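Local coordinates for protein benzoate 1,2-dioxygenase beta subunit (Burkholderia mallei ATCC 23344, PDB 3E99) that probably serves as the non-catalytic, structural beta subunit of the oxygenase component of benzoate 1,2-dioxygenase, which dihydroxylates the benzoate ring, at residues D71-I76 with I159-I164; A95-E100 with V109-H114; W40-D45 with S145-L150. All blocks are in the same frame, centred on the assembly; numbering follows the deposited sequence. Where two conformers were deposited one is given.

Contact 1 of 3, residues D71-I76 with I159-I164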
# COMPACT_ATOMS: atom_id res chain seq x y z
N ASP A 71 -0.52 -27.77 11.66
CA ASP A 71 -0.36 -28.88 10.72
C ASP A 71 -0.03 -28.37 9.31
O ASP A 71 0.75 -28.96 8.60
CB ASP A 71 -1.59 -29.77 10.70
CG ASP A 71 -1.91 -30.35 12.08
OD1 ASP A 71 -0.99 -30.59 12.91
OD2 ASP A 71 -3.10 -30.57 12.33
N ARG A 72 -0.65 -27.28 8.91
CA ARG A 72 -0.39 -26.73 7.60
C ARG A 72 1.05 -26.22 7.51
O ARG A 72 1.71 -26.41 6.49
CB ARG A 72 -1.38 -25.62 7.29
CG ARG A 72 -1.40 -25.21 5.84
CD ARG A 72 -2.48 -24.14 5.61
NE ARG A 72 -3.75 -24.71 5.14
CZ ARG A 72 -4.27 -24.53 3.93
NH1 ARG A 72 -3.64 -23.82 3.00
NH2 ARG A 72 -5.44 -25.09 3.63
N VAL A 73 1.53 -25.58 8.57
CA VAL A 73 2.94 -25.14 8.62
C VAL A 73 3.87 -26.36 8.54
O VAL A 73 4.90 -26.29 7.88
CB VAL A 73 3.22 -24.29 9.89
CG1 VAL A 73 4.70 -24.28 10.26
CG2 VAL A 73 2.65 -22.88 9.75
N PHE A 74 3.51 -27.47 9.18
CA PHE A 74 4.30 -28.69 9.08
C PHE A 74 4.39 -29.11 7.61
O PHE A 74 5.46 -29.46 7.16
CB PHE A 74 3.74 -29.87 9.91
CG PHE A 74 4.76 -30.99 10.10
CD1 PHE A 74 4.92 -32.01 9.16
CD2 PHE A 74 5.61 -30.96 11.20
CE1 PHE A 74 5.86 -32.96 9.33
CE2 PHE A 74 6.55 -31.92 11.39
CZ PHE A 74 6.68 -32.93 10.47
N ARG A 75 3.25 -29.09 6.89
CA ARG A 75 3.25 -29.47 5.45
C ARG A 75 4.16 -28.54 4.62
O ARG A 75 4.90 -28.99 3.75
CB ARG A 75 1.82 -29.49 4.84
CG ARG A 75 1.83 -29.89 3.33
CD ARG A 75 0.46 -29.78 2.59
NE ARG A 75 -0.26 -28.51 2.77
CZ ARG A 75 0.11 -27.29 2.31
NH1 ARG A 75 1.23 -27.09 1.64
NH2 ARG A 75 -0.67 -26.24 2.56
N ILE A 76 4.08 -27.25 4.89
CA ILE A 76 4.91 -26.28 4.20
C ILE A 76 6.39 -26.56 4.45
O ILE A 76 7.22 -26.55 3.54
CB ILE A 76 4.51 -24.84 4.55
CG1 ILE A 76 3.17 -24.49 3.84
CG2 ILE A 76 5.63 -23.85 4.17
CD1 ILE A 76 2.35 -23.44 4.54
N ILE A 159 -3.38 -21.11 -3.67
CA ILE A 159 -3.14 -20.14 -2.64
C ILE A 159 -2.84 -20.88 -1.37
O ILE A 159 -3.47 -21.87 -1.05
CB ILE A 159 -4.37 -19.16 -2.48
CG1 ILE A 159 -3.96 -17.89 -1.77
CG2 ILE A 159 -5.50 -19.80 -1.73
CD1 ILE A 159 -4.91 -16.73 -1.97
N ASP A 160 -1.86 -20.40 -0.63
CA ASP A 160 -1.59 -20.96 0.68
C ASP A 160 -1.55 -19.86 1.70
O ASP A 160 -1.62 -18.68 1.35
CB ASP A 160 -0.28 -21.70 0.63
CG ASP A 160 -0.26 -22.92 1.56
OD1 ASP A 160 -0.98 -22.93 2.57
OD2 ASP A 160 0.47 -23.87 1.25
N ILE A 161 -1.40 -20.25 2.96
CA ILE A 161 -1.40 -19.33 4.08
C ILE A 161 -0.33 -18.24 4.02
O ILE A 161 -0.50 -17.16 4.59
CB ILE A 161 -1.36 -20.10 5.45
CG1 ILE A 161 -0.15 -21.01 5.56
CG2 ILE A 161 -2.61 -20.90 5.63
CD1 ILE A 161 -0.09 -21.67 6.92
N TYR A 162 0.78 -18.51 3.33
CA TYR A 162 1.84 -17.49 3.22
C TYR A 162 1.56 -16.41 2.18
O TYR A 162 2.36 -15.48 2.01
CB TYR A 162 3.18 -18.13 2.97
CG TYR A 162 3.23 -19.10 1.83
CD1 TYR A 162 3.43 -18.66 0.52
CD2 TYR A 162 3.14 -20.46 2.05
CE1 TYR A 162 3.48 -19.56 -0.54
CE2 TYR A 162 3.21 -21.36 0.99
CZ TYR A 162 3.36 -20.91 -0.28
OH TYR A 162 3.45 -21.84 -1.27
N HIS A 163 0.43 -16.53 1.47
CA HIS A 163 -0.00 -15.51 0.50
C HIS A 163 -1.00 -14.51 1.06
O HIS A 163 -1.30 -13.52 0.39
CB HIS A 163 -0.71 -16.14 -0.67
CG HIS A 163 0.16 -16.94 -1.56
ND1 HIS A 163 -0.05 -18.28 -1.76
CD2 HIS A 163 1.23 -16.60 -2.32
CE1 HIS A 163 0.86 -18.75 -2.59
NE2 HIS A 163 1.64 -17.74 -2.97
N ILE A 164 -1.48 -14.77 2.28
CA ILE A 164 -2.61 -14.04 2.87
C ILE A 164 -2.32 -13.69 4.30
O ILE A 164 -3.28 -13.33 5.03
CB ILE A 164 -3.93 -14.85 2.75
CG1 ILE A 164 -3.78 -16.19 3.49
CG2 ILE A 164 -4.23 -15.10 1.28
CD1 ILE A 164 -4.95 -17.14 3.39
OXT ILE A 164 -1.15 -13.78 4.79
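Asp160 takes two arginines of the helix segment 71-76 on its carboxylate, and the three residues form a salt-bridge network. Arg75 NH2 reaches Asp160 OD2 at 2.9 Å, on the syn side, with guanidinium and carboxylate planes only 28° apart. Arg72 comes differently: its NH1 lies 2.8 Å from Asp160 OD1 but above the carboxylate plane, the two flat groups being turned 81° against each other. The backbone N of Ile161 donates to the same OD1 from the opposite face at 2.7 Å, which should hold the carboxylate's rotation. Alongside the salt bridges, the Arg72 chain runs past Ile161, with Arg72 CG 3.9 Å from Ile161 CD1. Ile161 CG1 stands between backbone N and carbonyl carbon (chi1 58°) and there meets Ile76 CD1 at 3.6 Å; that methyl also touches the edge of the Tyr162 ring.

In the second shell, Asp160 N donates to His163 ND1 at 3.0 Å, in the plane of the imidazole, while Tyr63 OH binds Arg72 NE and Glu79 pairs with Arg75 NH1. Val73 and Ile76 lean on helix 26-30. The whole fastens the C-terminal tail to helix 66-82 in the alpha+beta cone of the NTF2-like fold.

Contact 2 of 3, residues A95-E100 with V109-H114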
# COMPACT_ATOMS: atom_id res chain seq x y z
N ALA A 95 -2.99 -2.34 3.82
CA ALA A 95 -3.47 -0.99 3.47
C ALA A 95 -4.84 -0.73 4.08
O ALA A 95 -5.63 -1.64 4.36
CB ALA A 95 -3.58 -0.85 1.93
N ASN A 96 -5.13 0.53 4.27
CA ASN A 96 -6.49 1.00 4.56
C ASN A 96 -7.03 0.36 5.83
O ASN A 96 -8.17 -0.11 5.91
CB ASN A 96 -7.43 0.73 3.36
CG ASN A 96 -7.11 1.57 2.11
OD1 ASN A 96 -5.97 1.85 1.78
ND2 ASN A 96 -8.17 1.90 1.37
N VAL A 97 -6.18 0.35 6.84
CA VAL A 97 -6.53 -0.28 8.12
C VAL A 97 -7.53 0.60 8.90
O VAL A 97 -7.27 1.76 9.14
CB VAL A 97 -5.32 -0.54 9.00
CG1 VAL A 97 -5.80 -1.27 10.29
CG2 VAL A 97 -4.24 -1.38 8.24
N GLU A 98 -8.66 0.01 9.26
CA GLU A 98 -9.69 0.65 10.04
C GLU A 98 -10.02 -0.14 11.27
O GLU A 98 -10.29 -1.33 11.18
CB GLU A 98 -10.96 0.76 9.24
CG GLU A 98 -10.81 1.70 8.02
CD GLU A 98 -12.09 1.74 7.26
OE1 GLU A 98 -13.01 2.46 7.70
OE2 GLU A 98 -12.20 1.00 6.30
N ARG A 99 -10.05 0.53 12.41
CA ARG A 99 -10.49 -0.09 13.65
C ARG A 99 -12.01 -0.17 13.64
O ARG A 99 -12.66 0.81 13.34
CB ARG A 99 -10.01 0.74 14.84
CG ARG A 99 -8.48 0.72 14.98
CD ARG A 99 -8.05 1.55 16.20
NE ARG A 99 -8.69 1.08 17.43
CZ ARG A 99 -8.66 1.76 18.57
NH1 ARG A 99 -8.02 2.92 18.63
NH2 ARG A 99 -9.29 1.28 19.65
N GLU A 100 -12.56 -1.32 14.00
CA GLU A 100 -14.00 -1.51 14.01
C GLU A 100 -14.60 -1.54 15.41
O GLU A 100 -15.66 -0.95 15.64
CB GLU A 100 -14.33 -2.79 13.29
CG GLU A 100 -14.11 -2.68 11.82
CD GLU A 100 -14.59 -3.91 11.09
OE1 GLU A 100 -14.44 -5.02 11.63
OE2 GLU A 100 -15.11 -3.75 9.98
N VAL A 109 -10.20 -5.10 13.73
CA VAL A 109 -9.85 -4.18 12.66
C VAL A 109 -10.14 -4.85 11.31
O VAL A 109 -10.18 -6.09 11.22
CB VAL A 109 -8.36 -3.80 12.71
CG1 VAL A 109 -8.04 -3.04 14.04
CG2 VAL A 109 -7.51 -5.06 12.60
N ARG A 110 -10.32 -4.05 10.28
CA ARG A 110 -10.37 -4.56 8.90
C ARG A 110 -9.33 -3.86 8.08
O ARG A 110 -8.89 -2.74 8.42
CB ARG A 110 -11.73 -4.35 8.27
CG ARG A 110 -12.09 -2.93 8.00
CD ARG A 110 -13.37 -2.80 7.30
NE ARG A 110 -13.33 -3.21 5.91
CZ ARG A 110 -14.40 -3.61 5.23
NH1 ARG A 110 -15.60 -3.66 5.80
NH2 ARG A 110 -14.28 -3.91 3.95
N PHE A 111 -8.93 -4.49 6.98
CA PHE A 111 -7.88 -3.89 6.15
C PHE A 111 -7.89 -4.53 4.76
O PHE A 111 -8.43 -5.62 4.59
CB PHE A 111 -6.45 -3.93 6.81
CG PHE A 111 -5.93 -5.31 7.12
CD1 PHE A 111 -5.29 -6.10 6.15
CD2 PHE A 111 -6.17 -5.88 8.34
CE1 PHE A 111 -4.87 -7.35 6.43
CE2 PHE A 111 -5.77 -7.15 8.62
CZ PHE A 111 -5.10 -7.89 7.67
N ASN A 112 -7.33 -3.83 3.76
CA ASN A 112 -7.14 -4.41 2.43
C ASN A 112 -5.71 -4.88 2.33
O ASN A 112 -4.83 -4.40 3.05
CB ASN A 112 -7.44 -3.37 1.34
CG ASN A 112 -8.90 -2.97 1.32
OD1 ASN A 112 -9.73 -3.66 1.92
ND2 ASN A 112 -9.23 -1.86 0.62
N TRP A 113 -5.43 -5.79 1.41
CA TRP A 113 -4.08 -6.30 1.30
C TRP A 113 -3.85 -6.79 -0.12
O TRP A 113 -4.78 -6.98 -0.92
CB TRP A 113 -3.85 -7.42 2.36
CG TRP A 113 -4.86 -8.49 2.22
CD1 TRP A 113 -6.02 -8.62 2.95
CD2 TRP A 113 -4.83 -9.59 1.32
NE1 TRP A 113 -6.70 -9.71 2.54
CE2 TRP A 113 -6.00 -10.34 1.55
CE3 TRP A 113 -3.92 -10.05 0.35
CZ2 TRP A 113 -6.32 -11.47 0.84
CZ3 TRP A 113 -4.22 -11.19 -0.33
CH2 TRP A 113 -5.41 -11.90 -0.09
N HIS A 114 -2.58 -6.89 -0.44
CA HIS A 114 -2.11 -7.24 -1.76
C HIS A 114 -0.75 -7.89 -1.50
O HIS A 114 0.19 -7.28 -1.02
CB HIS A 114 -1.97 -6.00 -2.67
CG HIS A 114 -1.40 -6.28 -4.02
ND1 HIS A 114 -0.67 -5.35 -4.73
CD2 HIS A 114 -1.44 -7.39 -4.80
CE1 HIS A 114 -0.30 -5.87 -5.90
NE2 HIS A 114 -0.74 -7.11 -5.95
O HOH W 1 -16.58 -2.25 8.44
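Arg110 lays its aliphatic chain across the carboxylate end of Glu100, CD standing 3.3 Å from Glu100 OE2. The planes of carboxylate and guanidinium are 82° apart, and Arg110 NH1 is 4.2 Å from that oxygen, too far for a salt bridge. A water closes the gap, donating to Glu100 OE2 at 2.6 Å and accepting from Arg110 NH1; Arg131 binds the other oxygen, Glu100 OE1. On its other flank Arg110 runs beside Glu98, both pointing the same way, but Glu98 OE2 lies well out of the guanidinium plane and pairs instead with Arg19 of the second subunit.

The two segments belong to the antiparallel hairpin 89-103/106-119 at one border of the chain's curved sheet. The axes of segments 95-100 and 109-114 approach to 4.7 Å, their directions 167° apart. Ala95 with Asn112 and Glu98 with Arg110 are hydrogen-bonded pairs, and the register slips by one residue between them: a beta bulge, where Asn96 takes positive phi and psi. Val97 CA turns toward Arg110 O in a CA-H...O contact of 3.4 Å.

On the face toward helix 7-22, Val97 CG2 rests 3.7 Å from Phe111 CB. Phe111 CG sits between its backbone N and carbonyl carbon (chi1 60°), carrying the ring inward to Leu14 and to an edge-to-face meeting with Tyr132. Val109 CG1 touches Arg99 CG on this face too. Asn112, on the face of Ala95 and Arg110, and Asn96 at the bulge both reach the second subunit, where Asn96 OD1 accepts from Ile94 N and Asn112 ND2 donates to His92 O, both of that subunit.

Contact 3 of 3, residues W40-D45 with S145-L150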
# COMPACT_ATOMS: atom_id res chain seq x y z
N TRP A 40 -10.34 -18.31 8.80
CA TRP A 40 -11.37 -18.59 7.85
C TRP A 40 -11.27 -17.74 6.59
O TRP A 40 -11.38 -16.48 6.62
CB TRP A 40 -12.71 -18.36 8.52
CG TRP A 40 -13.86 -18.62 7.64
CD1 TRP A 40 -13.94 -19.55 6.64
CD2 TRP A 40 -15.12 -17.97 7.70
NE1 TRP A 40 -15.19 -19.50 6.06
CE2 TRP A 40 -15.93 -18.54 6.69
CE3 TRP A 40 -15.65 -16.96 8.51
CZ2 TRP A 40 -17.24 -18.12 6.45
CZ3 TRP A 40 -16.96 -16.52 8.26
CH2 TRP A 40 -17.74 -17.10 7.25
N MSE A 41 -11.05 -18.43 5.48
CA MSE A 41 -11.13 -17.79 4.18
C MSE A 41 -12.26 -18.43 3.42
O MSE A 41 -12.06 -19.50 2.86
CB MSE A 41 -9.83 -17.93 3.39
CG MSE A 41 -9.91 -17.28 2.00
SE MSE A 41 -8.08 -17.15 1.14
CE MSE A 41 -7.75 -18.93 1.03
N PRO A 42 -13.44 -17.77 3.40
CA PRO A 42 -14.60 -18.29 2.68
C PRO A 42 -14.43 -18.40 1.15
O PRO A 42 -13.60 -17.72 0.56
CB PRO A 42 -15.70 -17.29 3.01
CG PRO A 42 -14.96 -16.03 3.35
CD PRO A 42 -13.76 -16.48 4.06
N SER A 43 -15.20 -19.31 0.57
CA SER A 43 -15.32 -19.48 -0.87
C SER A 43 -16.34 -18.46 -1.27
O SER A 43 -17.08 -17.95 -0.42
CB SER A 43 -15.86 -20.90 -1.21
N TRP A 44 -16.39 -18.15 -2.56
CA TRP A 44 -17.48 -17.35 -3.12
C TRP A 44 -18.47 -18.35 -3.71
O TRP A 44 -18.10 -19.18 -4.54
CB TRP A 44 -16.97 -16.43 -4.22
CG TRP A 44 -16.06 -15.33 -3.75
CD1 TRP A 44 -14.72 -15.44 -3.47
CD2 TRP A 44 -16.42 -13.97 -3.50
NE1 TRP A 44 -14.23 -14.23 -3.06
CE2 TRP A 44 -15.24 -13.30 -3.08
CE3 TRP A 44 -17.61 -13.24 -3.61
CZ2 TRP A 44 -15.22 -11.94 -2.75
CZ3 TRP A 44 -17.60 -11.88 -3.27
CH2 TRP A 44 -16.40 -11.25 -2.85
N ASP A 45 -19.71 -18.27 -3.24
CA ASP A 45 -20.81 -19.06 -3.79
C ASP A 45 -21.61 -18.15 -4.72
O ASP A 45 -22.62 -17.55 -4.30
CB ASP A 45 -21.70 -19.59 -2.66
N SER A 145 -9.17 -14.29 15.97
CA SER A 145 -9.93 -14.65 14.76
C SER A 145 -9.38 -13.93 13.52
O SER A 145 -9.10 -12.75 13.57
CB SER A 145 -11.42 -14.31 14.96
OG SER A 145 -12.11 -14.15 13.71
N LYS A 146 -9.22 -14.68 12.42
CA LYS A 146 -8.85 -14.15 11.13
C LYS A 146 -9.84 -14.58 10.05
O LYS A 146 -10.12 -15.76 9.86
CB LYS A 146 -7.42 -14.55 10.78
CG LYS A 146 -6.99 -14.22 9.35
CD LYS A 146 -5.52 -14.25 9.26
CE LYS A 146 -5.04 -14.16 7.80
NZ LYS A 146 -3.54 -13.93 7.78
N TYR A 147 -10.37 -13.58 9.34
CA TYR A 147 -11.31 -13.75 8.27
C TYR A 147 -10.71 -13.05 7.05
O TYR A 147 -10.33 -11.87 7.14
CB TYR A 147 -12.61 -13.05 8.65
CG TYR A 147 -13.66 -12.99 7.58
CD1 TYR A 147 -14.42 -14.10 7.27
CD2 TYR A 147 -13.92 -11.81 6.90
CE1 TYR A 147 -15.41 -14.05 6.33
CE2 TYR A 147 -14.90 -11.75 5.94
CZ TYR A 147 -15.65 -12.87 5.65
OH TYR A 147 -16.64 -12.79 4.69
N VAL A 148 -10.62 -13.78 5.95
CA VAL A 148 -9.94 -13.31 4.75
C VAL A 148 -10.86 -13.48 3.58
O VAL A 148 -11.29 -14.60 3.29
CB VAL A 148 -8.67 -14.12 4.43
CG1 VAL A 148 -7.99 -13.58 3.15
CG2 VAL A 148 -7.71 -14.13 5.57
N VAL A 149 -11.12 -12.39 2.90
CA VAL A 149 -11.83 -12.35 1.62
C VAL A 149 -10.82 -12.18 0.48
O VAL A 149 -10.17 -11.11 0.32
CB VAL A 149 -12.89 -11.21 1.66
CG1 VAL A 149 -13.66 -11.05 0.34
CG2 VAL A 149 -13.83 -11.49 2.83
N LEU A 150 -10.65 -13.26 -0.30
CA LEU A 150 -9.82 -13.23 -1.50
C LEU A 150 -10.66 -12.79 -2.66
O LEU A 150 -11.61 -13.48 -3.08
CB LEU A 150 -9.24 -14.59 -1.80
CG LEU A 150 -8.41 -14.73 -3.07
CD1 LEU A 150 -7.11 -14.01 -2.93
CD2 LEU A 150 -8.22 -16.20 -3.32
O HOH W 2 -12.30 -15.29 0.42
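Tyr147 turns the edge of its ring to one face of the Trp40 indole, an offset edge-to-face pair with planes at 60° and centroids 5.0 Å apart. The pair sits on parallel neighbours of the mixed sheet of this NTF2-like fold, strands 37-42 and 142-150; the segments 40-42 and 145-150 run 26° apart. Trp40 N donates to Lys146 O, and Val148 N to Trp40 O at 2.9 Å, so Trp40 bridges the residues flanking Tyr147, as expected of a parallel register.

Packing is close on both faces, but they differ in burial. Met41, Val148 and Leu150 are buried. Selenomethionine Met41 runs out anti from its backbone N as far as SE, then bends at the last torsion; SE lies 4.1 Å from both Val148 CG1 and Leu150 CB. Ile159 and Ile164 of the C-terminal tail pack against the same side chain, and Trp113 touches Val148 and Leu150.

On the other face Pro42 CG lies 3.6 Å from Tyr147 CE1, the two side chains crossing at about a right angle, while Trp40 is exposed to solvent, although its NE1 binds Ser59 OG. The loose part begins beyond Pro42, where strand pairing gives way to loop and a water bridges: it donates to Pro42 O and Val148 O and accepts from Leu150 N at 2.7 Å. Farther along, Trp44 turns back and crosses Val149 at about a right angle, CZ2 3.6 Å from Val149 CG1, while Arg89 of the second subunit makes a cation-pi contact with its indole. Trp44 NE1 donates to Leu150 O at 2.7 Å, the N-H...O angle being 154° and the oxygen tilted somewhat from the indole plane.

The C-terminal residues 159-164 of contact 1 tie the three sites together. Ile164 O lies 2.8 Å from Lys146 NZ of contact 3, a probable hydrogen bond, and Ile164 CG2 packs 3.7 Å from Trp113 CH2 of contact 2. Contacts 2 and 3 belong to one sheet and meet where Trp113 CZ2 approaches Val148 CG1 at 3.5 Å. Contacts 1 and 2, with centres about 22 Å apart, lie on opposite sides of the chain's centre; contact 3 has its centre about 15 Å from each. Contact 2 borders the second subunit extensively and, through His114, the third subunit; contact 3 meets the second through Trp44, whereas contact 1 is touched by no other subunit of the trimer.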